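Local coordinates for protein iron transport multicopper oxidase FET3 (Saccharomyces cerevisiae, PDB 1ZPU) that oxidises ferrous iron to ferric iron with oxygen, using four copper ions, so that the iron permease FTR1 can carry it into the yeast cell, at residues D35-K40 with I121-S126; Y131-S136 with P184-L189; N177-V182 with T273-Y278; H208-V213 with V238-K243. One frame throughout, in Å; residues are numbered along the deposited sequence.

Contact 1 (D35-K40 with I121-S126). With NAG (2-acetamido-2-deoxy-beta-D-glucopyranose), chain G; NAG (2-acetamido-2-deoxy-beta-D-glucopyranose), chain B.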
# COMPACT_ATOMS: atom_id res chain seq x y z
N ASP A 35 6.08 -12.48 10.74
CA ASP A 35 5.33 -12.75 9.52
C ASP A 35 4.27 -13.80 9.76
O ASP A 35 4.51 -14.77 10.48
CB ASP A 35 6.26 -13.19 8.39
CG ASP A 35 7.44 -12.25 8.18
OD1 ASP A 35 7.23 -11.00 8.05
OD2 ASP A 35 8.58 -12.77 8.16
N ILE A 36 3.10 -13.61 9.17
CA ILE A 36 2.01 -14.58 9.27
C ILE A 36 1.96 -15.46 8.02
O ILE A 36 2.03 -14.96 6.90
CB ILE A 36 0.64 -13.89 9.44
CG1 ILE A 36 0.63 -13.03 10.70
CG2 ILE A 36 -0.45 -14.93 9.54
CD1 ILE A 36 -0.48 -11.99 10.71
N THR A 37 1.82 -16.77 8.23
CA THR A 37 1.60 -17.69 7.12
C THR A 37 0.39 -18.55 7.44
O THR A 37 0.36 -19.25 8.45
CB THR A 37 2.87 -18.53 6.84
OG1 THR A 37 3.98 -17.66 6.61
CG2 THR A 37 2.68 -19.40 5.61
N VAL A 38 -0.64 -18.46 6.59
CA VAL A 38 -1.86 -19.24 6.78
C VAL A 38 -2.25 -19.99 5.50
O VAL A 38 -1.65 -19.75 4.43
CB VAL A 38 -3.04 -18.38 7.29
CG1 VAL A 38 -2.66 -17.65 8.56
CG2 VAL A 38 -3.49 -17.39 6.23
N ASN A 39 -3.23 -20.87 5.61
CA ASN A 39 -3.79 -21.57 4.46
C ASN A 39 -5.09 -20.93 3.99
O ASN A 39 -5.82 -20.33 4.79
CB ASN A 39 -4.04 -23.03 4.81
CG ASN A 39 -2.82 -23.89 4.61
OD1 ASN A 39 -2.41 -24.16 3.48
ND2 ASN A 39 -2.25 -24.36 5.71
N LYS A 40 -5.39 -21.08 2.71
CA LYS A 40 -6.65 -20.62 2.14
C LYS A 40 -7.80 -20.99 3.08
O LYS A 40 -7.93 -22.14 3.50
CB LYS A 40 -6.86 -21.25 0.76
CG LYS A 40 -8.09 -20.76 -0.02
CD LYS A 40 -7.89 -19.33 -0.55
CE LYS A 40 -8.90 -18.95 -1.65
NZ LYS A 40 -9.01 -19.95 -2.77
N ILE A 121 1.47 -14.22 4.32
CA ILE A 121 1.48 -15.18 3.22
C ILE A 121 0.34 -16.16 3.32
O ILE A 121 0.15 -16.79 4.37
CB ILE A 121 2.84 -15.94 3.13
CG1 ILE A 121 3.81 -15.18 2.25
CG2 ILE A 121 2.67 -17.30 2.50
CD1 ILE A 121 4.58 -14.14 2.99
N ILE A 122 -0.40 -16.29 2.22
CA ILE A 122 -1.45 -17.31 2.13
C ILE A 122 -1.07 -18.34 1.07
O ILE A 122 -0.87 -17.99 -0.09
CB ILE A 122 -2.83 -16.69 1.80
CG1 ILE A 122 -3.16 -15.57 2.78
CG2 ILE A 122 -3.91 -17.76 1.83
CD1 ILE A 122 -4.23 -14.63 2.27
N LYS A 123 -0.95 -19.60 1.47
CA LYS A 123 -0.63 -20.66 0.51
C LYS A 123 -1.88 -21.25 -0.12
O LYS A 123 -2.94 -21.32 0.52
CB LYS A 123 0.16 -21.81 1.14
CG LYS A 123 1.42 -21.40 1.88
CD LYS A 123 1.16 -21.41 3.38
CE LYS A 123 0.95 -22.83 3.93
NZ LYS A 123 0.30 -22.79 5.28
N ASP A 124 -1.74 -21.70 -1.37
CA ASP A 124 -2.78 -22.55 -1.98
C ASP A 124 -2.21 -23.79 -2.65
O ASP A 124 -1.11 -23.76 -3.23
CB ASP A 124 -3.70 -21.78 -2.95
CG ASP A 124 -3.11 -21.64 -4.37
OD1 ASP A 124 -1.97 -21.12 -4.54
OD2 ASP A 124 -3.82 -22.07 -5.32
N ASP A 125 -2.97 -24.86 -2.56
CA ASP A 125 -2.57 -26.14 -3.14
C ASP A 125 -2.50 -26.15 -4.67
O ASP A 125 -1.88 -27.04 -5.26
CB ASP A 125 -3.51 -27.25 -2.62
CG ASP A 125 -3.05 -27.83 -1.28
OD1 ASP A 125 -2.59 -27.04 -0.39
OD2 ASP A 125 -3.13 -29.07 -1.11
N SER A 126 -3.12 -25.16 -5.30
CA SER A 126 -3.20 -25.12 -6.76
C SER A 126 -2.33 -24.03 -7.39
O SER A 126 -2.72 -23.41 -8.39
CB SER A 126 -4.67 -24.96 -7.19
OG SER A 126 -5.23 -23.79 -6.61
C1 NAG G . 13.97 -12.32 4.89
C2 NAG G . 14.76 -13.63 4.81
C3 NAG G . 13.84 -14.79 4.46
C4 NAG G . 12.58 -14.85 5.32
C5 NAG G . 11.94 -13.48 5.37
C6 NAG G . 10.86 -13.52 6.43
C7 NAG G . 17.10 -13.86 4.12
C8 NAG G . 18.08 -13.99 2.98
N2 NAG G . 15.83 -13.53 3.85
O3 NAG G . 14.55 -15.99 4.63
O4 NAG G . 11.58 -15.68 4.76
O5 NAG G . 12.88 -12.51 5.76
O6 NAG G . 10.14 -12.31 6.47
O7 NAG G . 17.48 -14.05 5.27
C1 NAG B . 11.50 -17.02 5.27
C2 NAG B . 10.15 -17.58 4.82
C3 NAG B . 10.02 -19.03 5.27
C4 NAG B . 11.21 -19.90 4.89
C5 NAG B . 12.52 -19.18 5.21
C6 NAG B . 13.71 -19.89 4.57
C7 NAG B . 8.29 -16.02 4.68
C8 NAG B . 7.31 -15.18 5.45
N2 NAG B . 9.05 -16.83 5.40
O3 NAG B . 8.83 -19.57 4.74
O4 NAG B . 11.17 -21.05 5.70
O5 NAG B . 12.51 -17.85 4.74
O6 NAG B . 14.87 -19.15 4.85
O7 NAG B . 8.37 -15.94 3.45
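Lys123 lays its bent chain across the methyl group of Thr37, with Lys123 CD 3.4 Å from Thr37 CG2. The two side chains cross at about a right angle. Thr37 can offer that methyl because its CG2 lies anti to the backbone N while OG1 is turned back beside it (chi1 -55°). The far end of Lys123 then runs on beside Asn39. On the same face, Thr37 and Ile121 lie side by side, and Thr37 CG2 is 3.8 Å from Ile121 CG2. The other face carries Val38 and Ile122. They also point the same way, and Val38 CG2 meets Ile122 CG1 at 3.9 Å. This pair is buried, and Val38 packs on His3 of strand 2-14 and Val44 of strand 43-49, in the other sheet of the sandwich. The backbones run parallel. Ile121 N bonds to Ile36 O at 2.7 Å, and Val38 N to Ile121 O and Lys123 N to Val38 O follow. A longer bond of 3.3 Å joins Lys40 N to Lys123 O where strand 36-39 has ended. Asp35 turns its OD1 to Leu119 N, and its other oxygen faces a sugar of a nearby glycan. Ile121 CD1 touches the acetyl methyl of the next sugar. Strand 36-39 is an edge strand of its sheet. Its parallel pairing with strand 117-123 is typical of the cupredoxin-type Greek-key beta sandwich of multicopper oxidases.

Contact 2 (Y131-S136 with P184-L189). With NAG (2-acetamido-2-deoxy-beta-D-glucopyranose), chain B; NAG (2-acetamido-2-deoxy-beta-D-glucopyranose), chain G.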
# COMPACT_ATOMS: atom_id res chain seq x y z
N TYR A 131 8.72 -25.42 -7.41
CA TYR A 131 9.91 -24.83 -6.81
C TYR A 131 10.38 -25.71 -5.65
O TYR A 131 9.59 -26.45 -5.05
CB TYR A 131 9.64 -23.41 -6.34
CG TYR A 131 8.49 -23.30 -5.39
CD1 TYR A 131 8.66 -23.53 -4.01
CD2 TYR A 131 7.21 -22.99 -5.85
CE1 TYR A 131 7.59 -23.45 -3.13
CE2 TYR A 131 6.13 -22.90 -4.97
CZ TYR A 131 6.34 -23.13 -3.61
OH TYR A 131 5.27 -23.04 -2.75
N ASP A 132 11.67 -25.61 -5.34
CA ASP A 132 12.30 -26.45 -4.34
C ASP A 132 12.29 -25.82 -2.96
O ASP A 132 12.08 -26.51 -1.96
CB ASP A 132 13.74 -26.73 -4.75
CG ASP A 132 13.83 -27.38 -6.12
OD1 ASP A 132 13.24 -28.47 -6.31
OD2 ASP A 132 14.50 -26.78 -6.99
N GLU A 133 12.53 -24.51 -2.92
CA GLU A 133 12.60 -23.75 -1.67
C GLU A 133 11.90 -22.43 -1.88
O GLU A 133 11.67 -22.01 -3.02
CB GLU A 133 14.04 -23.43 -1.29
CG GLU A 133 15.01 -24.62 -1.23
CD GLU A 133 14.90 -25.40 0.05
OE1 GLU A 133 14.36 -24.83 1.03
OE2 GLU A 133 15.35 -26.57 0.07
N GLU A 134 11.60 -21.76 -0.78
CA GLU A 134 10.93 -20.47 -0.83
C GLU A 134 11.36 -19.52 0.31
O GLU A 134 11.67 -19.96 1.42
CB GLU A 134 9.43 -20.68 -0.84
CG GLU A 134 8.93 -21.54 0.30
CD GLU A 134 7.53 -21.13 0.73
OE1 GLU A 134 7.34 -19.93 1.08
OE2 GLU A 134 6.62 -22.01 0.73
N LEU A 135 11.37 -18.22 0.00
CA LEU A 135 11.68 -17.17 0.98
C LEU A 135 11.11 -15.83 0.50
O LEU A 135 10.56 -15.73 -0.59
CB LEU A 135 13.19 -17.01 1.16
CG LEU A 135 13.99 -16.35 0.03
CD1 LEU A 135 15.26 -15.74 0.57
CD2 LEU A 135 14.28 -17.35 -1.05
N SER A 136 11.27 -14.80 1.32
CA SER A 136 10.89 -13.46 0.91
C SER A 136 12.02 -12.48 1.18
O SER A 136 12.93 -12.77 1.95
CB SER A 136 9.63 -12.99 1.64
OG SER A 136 8.63 -13.99 1.68
N PRO A 184 23.29 -25.06 -5.00
CA PRO A 184 23.40 -25.11 -6.46
C PRO A 184 22.20 -25.80 -7.10
O PRO A 184 21.56 -26.64 -6.46
CB PRO A 184 24.65 -25.96 -6.68
CG PRO A 184 24.78 -26.78 -5.43
CD PRO A 184 24.35 -25.85 -4.34
N ASP A 185 21.90 -25.45 -8.35
CA ASP A 185 20.87 -26.12 -9.14
C ASP A 185 19.56 -26.27 -8.37
O ASP A 185 19.03 -27.36 -8.19
CB ASP A 185 21.37 -27.49 -9.64
CG ASP A 185 20.37 -28.18 -10.56
OD1 ASP A 185 19.76 -27.48 -11.40
OD2 ASP A 185 20.18 -29.41 -10.44
N THR A 186 19.03 -25.15 -7.90
CA THR A 186 17.81 -25.16 -7.10
C THR A 186 16.90 -24.03 -7.55
O THR A 186 17.36 -22.92 -7.84
CB THR A 186 18.13 -25.09 -5.59
OG1 THR A 186 18.99 -26.18 -5.23
CG2 THR A 186 16.87 -25.16 -4.75
N THR A 187 15.62 -24.32 -7.64
CA THR A 187 14.63 -23.31 -7.97
C THR A 187 14.07 -22.74 -6.68
O THR A 187 13.48 -23.48 -5.88
CB THR A 187 13.49 -23.87 -8.84
OG1 THR A 187 14.00 -24.30 -10.10
CG2 THR A 187 12.41 -22.81 -9.07
N TYR A 188 14.25 -21.44 -6.48
CA TYR A 188 13.73 -20.74 -5.31
C TYR A 188 12.52 -19.92 -5.68
O TYR A 188 12.53 -19.22 -6.70
CB TYR A 188 14.79 -19.83 -4.70
CG TYR A 188 15.86 -20.57 -3.96
CD1 TYR A 188 16.95 -21.14 -4.63
CD2 TYR A 188 15.79 -20.72 -2.57
CE1 TYR A 188 17.95 -21.83 -3.93
CE2 TYR A 188 16.78 -21.41 -1.87
CZ TYR A 188 17.85 -21.95 -2.55
OH TYR A 188 18.82 -22.63 -1.85
N LEU A 189 11.47 -20.00 -4.87
CA LEU A 189 10.38 -19.03 -4.96
C LEU A 189 10.73 -17.83 -4.07
O LEU A 189 10.83 -17.92 -2.84
CB LEU A 189 9.04 -19.66 -4.56
CG LEU A 189 7.79 -18.82 -4.83
CD1 LEU A 189 7.39 -18.89 -6.29
CD2 LEU A 189 6.63 -19.26 -3.96
C1 NAG B . 11.50 -17.02 5.27
C2 NAG B . 10.15 -17.58 4.82
C3 NAG B . 10.02 -19.03 5.27
C4 NAG B . 11.21 -19.90 4.89
C5 NAG B . 12.52 -19.18 5.21
C6 NAG B . 13.71 -19.89 4.57
C7 NAG B . 8.29 -16.02 4.68
C8 NAG B . 7.31 -15.18 5.45
N2 NAG B . 9.05 -16.83 5.40
O3 NAG B . 8.83 -19.57 4.74
O4 NAG B . 11.17 -21.05 5.70
O5 NAG B . 12.51 -17.85 4.74
O6 NAG B . 14.87 -19.15 4.85
O7 NAG B . 8.37 -15.94 3.45
C1 NAG G . 13.97 -12.32 4.89
C2 NAG G . 14.76 -13.63 4.81
C3 NAG G . 13.84 -14.79 4.46
C4 NAG G . 12.58 -14.85 5.32
C5 NAG G . 11.94 -13.48 5.37
C6 NAG G . 10.86 -13.52 6.43
C7 NAG G . 17.10 -13.86 4.12
C8 NAG G . 18.08 -13.99 2.98
N2 NAG G . 15.83 -13.53 3.85
O3 NAG G . 14.55 -15.99 4.63
O4 NAG G . 11.58 -15.68 4.76
O5 NAG G . 12.88 -12.51 5.76
O6 NAG G . 10.14 -12.31 6.47
O7 NAG G . 17.48 -14.05 5.27
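Leu189 has the most surface buried here, and it lies against the Tyr131 ring. Leu189 CB sits over one face of that ring, 3.9 Å from the centroid and 16° off the normal, as a CH-pi contact. Leu189 CD2 reaches further along the ring, to 3.8 Å from Tyr131 CE2. The ring is placed there by its first torsion: chi1 of 56° puts Tyr131 CG between its own backbone N and carbonyl carbon. On the opposite face of the sheet, Glu133 and Tyr188 lie side by side, with Glu133 CB 3.5 Å from Tyr188 CE2. Asp132 ties the loop before the strand. Its OD2 takes Thr187 N on the anti lone pair at 2.8 Å, while Thr187 O is gripped by both Asp132 N and Glu133 N. Parallel pairing follows, from Leu189 N to Glu133 O at 2.7 Å and from Leu135 N to Leu189 O at 2.9 Å. At the sugar side, Ser136 OG hydrogen-bonds O7 of a glycan residue, and Glu134 OE1 forms a salt bridge with Arg191. Strand 187-194 lies between strands 133-142 and 235-241 in a six-stranded mixed sheet. Leu189 and Tyr131 both pack on Leu239 of strand 235-241, and Tyr188 turns its ring edge-to-face with Trp180.

Contact 3 (N177-V182 with T273-Y278). With NAG (2-acetamido-2-deoxy-beta-D-glucopyranose), chain H; NAG (2-acetamido-2-deoxy-beta-D-glucopyranose), chain G.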
# COMPACT_ATOMS: atom_id res chain seq x y z
N ASN A 177 23.36 -4.96 3.65
CA ASN A 177 24.35 -5.99 3.26
C ASN A 177 24.04 -7.37 3.84
O ASN A 177 24.80 -7.93 4.62
CB ASN A 177 25.79 -5.51 3.49
CG ASN A 177 25.91 -4.50 4.60
OD1 ASN A 177 25.63 -4.82 5.74
ND2 ASN A 177 26.33 -3.28 4.28
N LEU A 178 22.89 -7.89 3.42
CA LEU A 178 22.32 -9.16 3.83
C LEU A 178 22.90 -10.32 3.06
O LEU A 178 23.21 -10.21 1.88
CB LEU A 178 20.82 -9.12 3.54
CG LEU A 178 19.92 -10.30 3.90
CD1 LEU A 178 19.83 -10.46 5.42
CD2 LEU A 178 18.55 -10.07 3.31
N THR A 179 22.97 -11.45 3.75
CA THR A 179 23.43 -12.70 3.20
C THR A 179 22.27 -13.66 2.88
O THR A 179 21.39 -13.90 3.72
CB THR A 179 24.37 -13.33 4.21
OG1 THR A 179 25.60 -12.62 4.17
CG2 THR A 179 24.61 -14.78 3.89
N TRP A 180 22.27 -14.18 1.65
CA TRP A 180 21.34 -15.23 1.26
C TRP A 180 22.15 -16.43 0.80
O TRP A 180 22.77 -16.42 -0.28
CB TRP A 180 20.38 -14.72 0.18
CG TRP A 180 19.43 -15.75 -0.36
CD1 TRP A 180 18.88 -16.79 0.32
CD2 TRP A 180 18.90 -15.80 -1.68
NE1 TRP A 180 18.04 -17.50 -0.50
CE2 TRP A 180 18.03 -16.91 -1.73
CE3 TRP A 180 19.09 -15.03 -2.83
CZ2 TRP A 180 17.34 -17.28 -2.90
CZ3 TRP A 180 18.40 -15.39 -4.00
CH2 TRP A 180 17.54 -16.51 -4.02
N GLU A 181 22.17 -17.46 1.64
CA GLU A 181 22.92 -18.69 1.36
C GLU A 181 22.12 -19.63 0.47
O GLU A 181 21.03 -20.06 0.85
CB GLU A 181 23.22 -19.42 2.66
CG GLU A 181 23.71 -18.54 3.78
CD GLU A 181 24.71 -19.25 4.66
OE1 GLU A 181 25.84 -18.71 4.82
OE2 GLU A 181 24.40 -20.36 5.16
N VAL A 182 22.64 -19.95 -0.71
CA VAL A 182 21.87 -20.77 -1.64
C VAL A 182 22.50 -22.13 -1.87
O VAL A 182 23.65 -22.34 -1.51
CB VAL A 182 21.61 -20.07 -3.01
CG1 VAL A 182 20.65 -18.90 -2.83
CG2 VAL A 182 22.91 -19.64 -3.67
N THR A 273 24.18 -3.07 -1.95
CA THR A 273 24.55 -4.43 -2.34
C THR A 273 24.33 -5.42 -1.21
O THR A 273 24.78 -5.21 -0.08
CB THR A 273 26.06 -4.55 -2.75
OG1 THR A 273 26.41 -3.56 -3.73
CG2 THR A 273 26.37 -5.93 -3.28
N SER A 274 23.64 -6.51 -1.52
CA SER A 274 23.55 -7.67 -0.65
C SER A 274 24.15 -8.90 -1.34
O SER A 274 24.61 -8.81 -2.48
CB SER A 274 22.12 -7.95 -0.24
OG SER A 274 21.80 -7.23 0.94
N TYR A 275 24.17 -10.04 -0.66
CA TYR A 275 24.97 -11.16 -1.13
C TYR A 275 24.21 -12.45 -1.33
O TYR A 275 23.70 -13.04 -0.39
CB TYR A 275 26.14 -11.42 -0.19
CG TYR A 275 26.74 -10.16 0.36
CD1 TYR A 275 26.67 -9.88 1.72
CD2 TYR A 275 27.36 -9.24 -0.49
CE1 TYR A 275 27.21 -8.73 2.23
CE2 TYR A 275 27.91 -8.08 0.01
CZ TYR A 275 27.82 -7.83 1.38
OH TYR A 275 28.36 -6.68 1.90
N MET A 276 24.18 -12.90 -2.58
CA MET A 276 23.79 -14.27 -2.89
C MET A 276 25.04 -15.16 -2.79
O MET A 276 25.95 -15.10 -3.63
CB MET A 276 23.15 -14.36 -4.26
CG MET A 276 22.53 -15.69 -4.56
SD MET A 276 21.70 -15.62 -6.15
CE MET A 276 21.41 -17.35 -6.49
N VAL A 277 25.08 -15.96 -1.72
CA VAL A 277 26.27 -16.72 -1.35
C VAL A 277 26.16 -18.20 -1.70
O VAL A 277 25.40 -18.95 -1.09
CB VAL A 277 26.58 -16.57 0.17
CG1 VAL A 277 27.85 -17.29 0.51
CG2 VAL A 277 26.70 -15.10 0.56
N TYR A 278 26.94 -18.62 -2.70
CA TYR A 278 27.03 -20.03 -3.05
C TYR A 278 28.15 -20.64 -2.23
O TYR A 278 28.09 -21.81 -1.88
CB TYR A 278 27.35 -20.21 -4.53
CG TYR A 278 26.21 -20.00 -5.51
CD1 TYR A 278 25.69 -18.73 -5.76
CD2 TYR A 278 25.68 -21.07 -6.23
CE1 TYR A 278 24.67 -18.54 -6.67
CE2 TYR A 278 24.66 -20.89 -7.15
CZ TYR A 278 24.16 -19.62 -7.36
OH TYR A 278 23.15 -19.44 -8.27
C1 NAG H . 26.88 -2.63 5.47
C2 NAG H . 26.75 -2.30 6.96
C3 NAG H . 26.87 -0.80 7.26
C4 NAG H . 28.08 -0.16 6.59
C5 NAG H . 28.03 -0.59 5.12
C6 NAG H . 29.23 -0.12 4.33
C7 NAG H . 25.00 -3.38 8.39
C8 NAG H . 25.84 -4.52 8.89
N2 NAG H . 25.42 -2.64 7.36
O3 NAG H . 26.96 -0.56 8.64
O4 NAG H . 27.97 1.24 6.73
O5 NAG H . 28.07 -2.00 5.07
O6 NAG H . 30.32 -0.87 4.82
O7 NAG H . 23.90 -3.14 8.88
C1 NAG G . 13.97 -12.32 4.89
C2 NAG G . 14.76 -13.63 4.81
C3 NAG G . 13.84 -14.79 4.46
C4 NAG G . 12.58 -14.85 5.32
C5 NAG G . 11.94 -13.48 5.37
C6 NAG G . 10.86 -13.52 6.43
C7 NAG G . 17.10 -13.86 4.12
C8 NAG G . 18.08 -13.99 2.98
N2 NAG G . 15.83 -13.53 3.85
O3 NAG G . 14.55 -15.99 4.63
O4 NAG G . 11.58 -15.68 4.76
O5 NAG G . 12.88 -12.51 5.76
O6 NAG G . 10.14 -12.31 6.47
O7 NAG G . 17.48 -14.05 5.27
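With CG1 beside the backbone N (chi1 -69°), Val182 has CG2 between the backbone N and the carbonyl carbon. This methyl drops onto the Tyr278 ring, 3.6 Å from the centroid, while CG1 lies over one face of the Trp180 ring. Met276 sends CG anti to the backbone N (chi1 -171°) and stays extended. It therefore runs alongside Trp180, with Met276 CG 3.9 Å from Trp180 CE3. Met276 SD approaches the six-membered ring obliquely, a Met-aromatic contact at 4.8 Å from the centroid. On the opposite face, Thr179 OG1 lies at the edge of the Tyr275 ring, in its plane, and Tyr275 OH is 3.2 Å from Asn177 CB. Were Tyr275 an alanine, Asn177 CB and Thr179 OG1 would probably lose the ring beside them, uncovering the base of the glycosylated asparagine. Four backbone bonds join the parallel strands, among them Trp180 N to Tyr275 O at 2.7 Å. Ahead of them, Ser274 OG accepts Leu178 N at 2.8 Å. Asn177 ND2 carries a covalently bound sugar. Trp180, Met276 and Val182 thus form an apolar inner layer, the sugar-bearing end belongs to the surface, and the acetyl methyl C8 of another glycan packs 3.7 Å from Trp180 CB.

Contact 4 (H208-V213 with V238-K243)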
# COMPACT_ATOMS: atom_id res chain seq x y z
N HIS A 208 21.63 -13.49 -12.75
CA HIS A 208 20.50 -14.38 -12.56
C HIS A 208 19.23 -13.74 -13.12
O HIS A 208 18.85 -12.65 -12.72
CB HIS A 208 20.26 -14.68 -11.08
CG HIS A 208 21.28 -15.59 -10.46
ND1 HIS A 208 22.59 -15.20 -10.23
CD2 HIS A 208 21.17 -16.84 -9.96
CE1 HIS A 208 23.24 -16.19 -9.65
NE2 HIS A 208 22.41 -17.20 -9.48
N GLU A 209 18.57 -14.44 -14.02
CA GLU A 209 17.27 -14.01 -14.50
C GLU A 209 16.19 -14.27 -13.46
O GLU A 209 16.35 -15.13 -12.59
CB GLU A 209 16.92 -14.72 -15.81
CG GLU A 209 17.43 -13.98 -17.03
CD GLU A 209 17.36 -14.80 -18.31
OE1 GLU A 209 16.80 -15.92 -18.29
OE2 GLU A 209 17.89 -14.31 -19.33
N MET A 210 15.09 -13.53 -13.57
CA MET A 210 13.95 -13.68 -12.67
C MET A 210 12.68 -13.95 -13.45
O MET A 210 12.37 -13.24 -14.41
CB MET A 210 13.76 -12.44 -11.82
CG MET A 210 14.91 -12.17 -10.91
SD MET A 210 14.67 -10.71 -9.93
CE MET A 210 14.53 -9.41 -11.15
N THR A 211 11.96 -14.99 -13.04
CA THR A 211 10.71 -15.36 -13.71
C THR A 211 9.53 -14.95 -12.86
O THR A 211 9.26 -15.55 -11.82
CB THR A 211 10.63 -16.86 -13.98
OG1 THR A 211 11.87 -17.29 -14.55
CG2 THR A 211 9.49 -17.15 -14.94
N VAL A 212 8.84 -13.91 -13.29
CA VAL A 212 7.73 -13.36 -12.51
C VAL A 212 6.56 -14.32 -12.60
O VAL A 212 6.13 -14.68 -13.70
CB VAL A 212 7.38 -11.90 -12.93
CG1 VAL A 212 6.18 -11.40 -12.19
CG2 VAL A 212 8.55 -10.99 -12.64
N VAL A 213 6.07 -14.75 -11.44
CA VAL A 213 4.95 -15.70 -11.38
C VAL A 213 3.74 -15.20 -10.58
O VAL A 213 2.70 -15.85 -10.58
CB VAL A 213 5.36 -17.09 -10.86
CG1 VAL A 213 6.38 -17.70 -11.79
CG2 VAL A 213 5.88 -17.02 -9.45
N VAL A 238 8.72 -14.25 -7.64
CA VAL A 238 9.66 -14.50 -8.71
C VAL A 238 10.33 -15.86 -8.49
O VAL A 238 10.71 -16.21 -7.36
CB VAL A 238 10.68 -13.32 -8.74
CG1 VAL A 238 12.10 -13.78 -8.95
CG2 VAL A 238 10.27 -12.26 -9.75
N LEU A 239 10.44 -16.64 -9.57
CA LEU A 239 11.22 -17.86 -9.56
C LEU A 239 12.66 -17.51 -9.93
O LEU A 239 12.90 -16.73 -10.85
CB LEU A 239 10.66 -18.86 -10.58
CG LEU A 239 9.34 -19.61 -10.35
CD1 LEU A 239 8.85 -20.20 -11.64
CD2 LEU A 239 9.50 -20.70 -9.31
N VAL A 240 13.62 -18.10 -9.20
CA VAL A 240 15.04 -17.92 -9.47
C VAL A 240 15.70 -19.29 -9.43
O VAL A 240 15.58 -20.00 -8.42
CB VAL A 240 15.71 -16.99 -8.44
CG1 VAL A 240 17.22 -17.02 -8.57
CG2 VAL A 240 15.21 -15.56 -8.61
N HIS A 241 16.36 -19.67 -10.51
CA HIS A 241 17.06 -20.95 -10.54
C HIS A 241 18.56 -20.73 -10.45
O HIS A 241 19.15 -19.99 -11.25
CB HIS A 241 16.67 -21.77 -11.78
CG HIS A 241 17.13 -23.21 -11.72
ND1 HIS A 241 16.60 -24.12 -10.82
CD2 HIS A 241 18.04 -23.89 -12.45
CE1 HIS A 241 17.18 -25.30 -11.00
NE2 HIS A 241 18.06 -25.18 -11.98
N THR A 242 19.16 -21.38 -9.45
CA THR A 242 20.58 -21.20 -9.14
C THR A 242 21.48 -22.02 -10.07
O THR A 242 21.04 -23.03 -10.64
CB THR A 242 20.85 -21.54 -7.65
OG1 THR A 242 20.56 -22.91 -7.39
CG2 THR A 242 19.99 -20.67 -6.73
N LYS A 243 22.73 -21.58 -10.20
CA LYS A 243 23.72 -22.16 -11.10
C LYS A 243 24.31 -23.44 -10.54
O LYS A 243 24.12 -23.76 -9.38
CB LYS A 243 24.83 -21.14 -11.33
CG LYS A 243 24.34 -19.74 -11.58
CD LYS A 243 25.23 -18.94 -12.51
CE LYS A 243 24.48 -17.67 -12.94
NZ LYS A 243 25.02 -16.98 -14.17
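Two neighbouring antiparallel strands of the second cupredoxin-like domain, 210-215 and 235-241, meet here. Thr211 and Leu239 are a hydrogen-bonded pair. Thr211 N gives to Leu239 O at 3.0 Å, and Leu239 N gives to Thr211 O at 2.8 Å. Val212 and Val238 form the next, non-hydrogen-bonded pair, and Val212 CG2 touches Val238 CG2 at 3.6 Å. Val238 also serves Met210: its CG1 lies 3.6 Å from Met210 CB. Met210 CG touches Val240 CG2, and the chain beyond it leads away. Val213 CG1 meets Leu239 CD1 at 3.5 Å, the two side chains crossing at about a right angle. Beyond the strands, Lys243 bends at chi2 (-148°) and passes over the His208 imidazole. Its CE stands over one face, 4.1 Å from the ring centroid and 21° off the normal, as a CH-pi contact. The ring is fixed at both nitrogens, ND1 bonding to Glu206 O and NE2 to Tyr278 OH, and Phe250 meets it edge-to-face. With a leucine in place of His208, both bonds would go, and Tyr278 OH is likely to be left with Lys243 N as its remaining partner of the two. Strand 210-215 pairs with 218-225 on its far side and strand 235-241 with 187-194, while Met210, Val212 and Val238 pack on Leu228 of strand 228-230.

How the contacts relate
Contact 1 comes first along the chain, in the first cupredoxin-like domain. The other three lie in the second. Contacts 2 and 4 share one six-stranded sheet, their centres 9 Å apart, because strands 187-194 and 235-241 are neighbours in it. Contact 3 belongs to the five-stranded sheet of the same domain, its centre about 14 Å from that of contact 2. Its segments alternate with those of contact 2 and enclose contact 4. Tyr278, His208 and Lys243 join contacts 3 and 4, and Trp180 meets Tyr188 between contacts 3 and 2. Contact 1 touches contact 2 at Ile121 and Ser136. Two linked sugars contact both, and one also reaches contact 3 at Trp180, so this glycan spans the domain boundary.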